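Local coordinates for thioredoxin family protein (Streptococcus pneumoniae, PDB 2YP6) that is a surface-exposed thioredoxin-fold lipoprotein that probably reduces disulfides or other oxidised protein thiols outside the cell, contributing to resistance against extracellular oxidative stress, at residues K75-W80 / I104-A109. Sequence-based numbering, arbitrary orientation.
With C6W (3-Cyclohexyl-1-Propylphosphocholine), chain E.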
# COMPACT_ATOMS: atom_id res chain seq x y z
N LYS A 75 -0.87 -1.07 -1.13
CA LYS A 75 -2.21 -0.49 -1.20
C LYS A 75 -2.16 0.99 -1.48
O LYS A 75 -1.50 1.75 -0.76
CB LYS A 75 -2.95 -0.71 0.11
CG LYS A 75 -4.35 -0.20 0.14
CD LYS A 75 -4.91 -0.24 1.57
CE LYS A 75 -6.39 0.02 1.60
NZ LYS A 75 -7.19 -1.17 1.21
N PHE A 76 -2.86 1.39 -2.53
CA PHE A 76 -3.02 2.79 -2.88
C PHE A 76 -4.35 3.26 -2.35
O PHE A 76 -5.37 2.61 -2.58
CB PHE A 76 -2.95 2.97 -4.41
CG PHE A 76 -1.58 2.71 -4.99
CD1 PHE A 76 -1.17 1.41 -5.28
CD2 PHE A 76 -0.70 3.75 -5.21
CE1 PHE A 76 0.06 1.16 -5.78
CE2 PHE A 76 0.54 3.51 -5.71
CZ PHE A 76 0.94 2.21 -6.00
N TRP A 77 -4.36 4.38 -1.64
CA TRP A 77 -5.57 4.85 -1.00
C TRP A 77 -5.58 6.36 -0.77
O TRP A 77 -4.64 7.06 -1.13
CB TRP A 77 -5.79 4.11 0.32
CG TRP A 77 -4.79 4.38 1.43
CD1 TRP A 77 -3.48 4.03 1.48
CD2 TRP A 77 -5.07 5.05 2.68
NE1 TRP A 77 -2.91 4.45 2.67
CE2 TRP A 77 -3.87 5.06 3.43
CE3 TRP A 77 -6.21 5.63 3.23
CZ2 TRP A 77 -3.79 5.65 4.69
CZ3 TRP A 77 -6.13 6.19 4.49
CH2 TRP A 77 -4.93 6.19 5.21
N ALA A 78 -6.66 6.85 -0.20
CA ALA A 78 -6.80 8.28 0.13
C ALA A 78 -7.71 8.43 1.34
O ALA A 78 -8.66 7.66 1.51
CB ALA A 78 -7.36 9.04 -1.05
N SER A 79 -7.42 9.45 2.15
CA SER A 79 -8.17 9.70 3.37
C SER A 79 -9.60 10.10 3.07
O SER A 79 -10.46 9.88 3.92
CB SER A 79 -7.49 10.81 4.21
OG SER A 79 -7.66 12.07 3.58
N TRP A 80 -9.87 10.65 1.88
CA TRP A 80 -11.22 11.09 1.51
C TRP A 80 -12.12 9.98 1.00
O TRP A 80 -13.30 10.19 0.79
CB TRP A 80 -11.17 12.20 0.45
CG TRP A 80 -10.31 11.94 -0.75
CD1 TRP A 80 -9.05 12.43 -0.97
CD2 TRP A 80 -10.62 11.13 -1.90
NE1 TRP A 80 -8.57 11.99 -2.17
CE2 TRP A 80 -9.51 11.18 -2.75
CE3 TRP A 80 -11.74 10.38 -2.28
CZ2 TRP A 80 -9.47 10.50 -3.97
CZ3 TRP A 80 -11.70 9.71 -3.49
CH2 TRP A 80 -10.58 9.78 -4.32
N ILE A 104 3.71 -5.15 4.33
CA ILE A 104 2.64 -4.23 3.97
C ILE A 104 3.17 -2.80 3.78
O ILE A 104 3.87 -2.25 4.66
CB ILE A 104 1.54 -4.21 5.06
CG1 ILE A 104 0.93 -5.60 5.19
CG2 ILE A 104 0.52 -3.16 4.74
CD1 ILE A 104 0.28 -5.87 6.54
N LEU A 105 2.81 -2.20 2.65
CA LEU A 105 3.14 -0.80 2.34
C LEU A 105 1.89 -0.16 1.77
O LEU A 105 1.19 -0.77 0.95
CB LEU A 105 4.23 -0.66 1.28
CG LEU A 105 5.62 -1.20 1.60
CD1 LEU A 105 6.53 -1.04 0.38
CD2 LEU A 105 6.19 -0.50 2.80
N THR A 106 1.60 1.05 2.21
CA THR A 106 0.49 1.79 1.63
C THR A 106 1.01 3.11 1.12
O THR A 106 2.01 3.60 1.62
CB THR A 106 -0.69 1.99 2.61
OG1 THR A 106 -0.43 3.10 3.48
CG2 THR A 106 -0.95 0.71 3.41
N VAL A 107 0.31 3.66 0.12
CA VAL A 107 0.71 4.88 -0.56
C VAL A 107 -0.47 5.86 -0.66
O VAL A 107 -1.58 5.47 -1.08
CB VAL A 107 1.22 4.58 -1.99
CG1 VAL A 107 1.83 5.86 -2.62
CG2 VAL A 107 2.22 3.41 -1.99
N ILE A 108 -0.23 7.10 -0.26
CA ILE A 108 -1.17 8.20 -0.49
C ILE A 108 -0.44 9.25 -1.32
O ILE A 108 0.77 9.21 -1.49
CB ILE A 108 -1.71 8.83 0.81
CG1 ILE A 108 -0.58 9.48 1.59
CG2 ILE A 108 -2.40 7.80 1.68
CD1 ILE A 108 -1.01 10.42 2.71
N ALA A 109 -1.20 10.21 -1.84
CA ALA A 109 -0.67 11.30 -2.63
C ALA A 109 -1.00 12.59 -1.88
O ALA A 109 -2.04 13.22 -2.15
CB ALA A 109 -1.28 11.30 -4.00
C2 C6W E . -13.54 13.82 -3.47
C3 C6W E . -11.14 14.92 -3.55
C1 C6W E . -12.94 15.46 -5.07
C4 C6W E . -11.90 13.33 -4.44
C5 C6W E . -12.15 13.02 -5.93
C10 C6W E . -6.18 10.00 -6.97
CAI C6W E . -5.72 11.43 -8.93
C13 C6W E . -4.28 11.55 -8.48
C6 C6W E . -9.66 12.49 -9.26
C7 C6W E . -8.92 11.75 -8.13
C9 C6W E . -6.63 10.70 -8.21
O3 C6W E . -13.23 13.76 -8.64
P C6W E . -11.75 13.78 -8.36
O4 C6W E . -11.36 15.04 -9.06
O1 C6W E . -11.45 13.86 -6.80
N C6W E . -12.49 14.61 -3.99
O2 C6W E . -11.04 12.50 -9.01
C8 C6W E . -8.07 10.59 -8.68
C12 C6W E . -3.86 10.90 -7.33
C11 C6W E . -4.83 10.10 -6.54
O HOH W 1 -4.11 9.96 -1.43
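K75 pairs with T106 where two parallel central strands of the thioredoxin fold, 71-76 and 102-108, run side by side towards the CxxC site. K75 N donates to L105 O (2.9 Å) and K75 O accepts from V107 N (2.8 Å), so this residue bonds to both neighbours of T106. Its chain leads away, and NZ at the end forms a salt bridge with E155 and a hydrogen bond to S87 OG. On the other face of the sheet, the F76 ring lies alongside V107, CD2 3.8 Å from CB, with CG2 over the rim of one ring face; F144, itself part of the ligand pocket, meets F76 edge-to-face. W77 N continues the ladder to V107 O (3.0 Å). W77 CG lies between the backbone N and the carbonyl carbon (chi1 68°), which swings the indole across T106, and I108 CG2 sits over its five-membered ring, 3.6 Å from the centroid, a CH-pi contact. T106 OG1, also hydrogen-bonded to P134 O, takes the indole N-H of W77 NE1 at 2.9 Å, 18° out of the ring plane. One water bridges the two segments, donating to W77 O and accepting from A109 N. At W80, next to the C81-C84 disulfide, A78 CB lies against one indole face, toward its rim, and C4 of the choline end of C6W lies over the centre of the opposite face, 3.6 Å from W80 CD2.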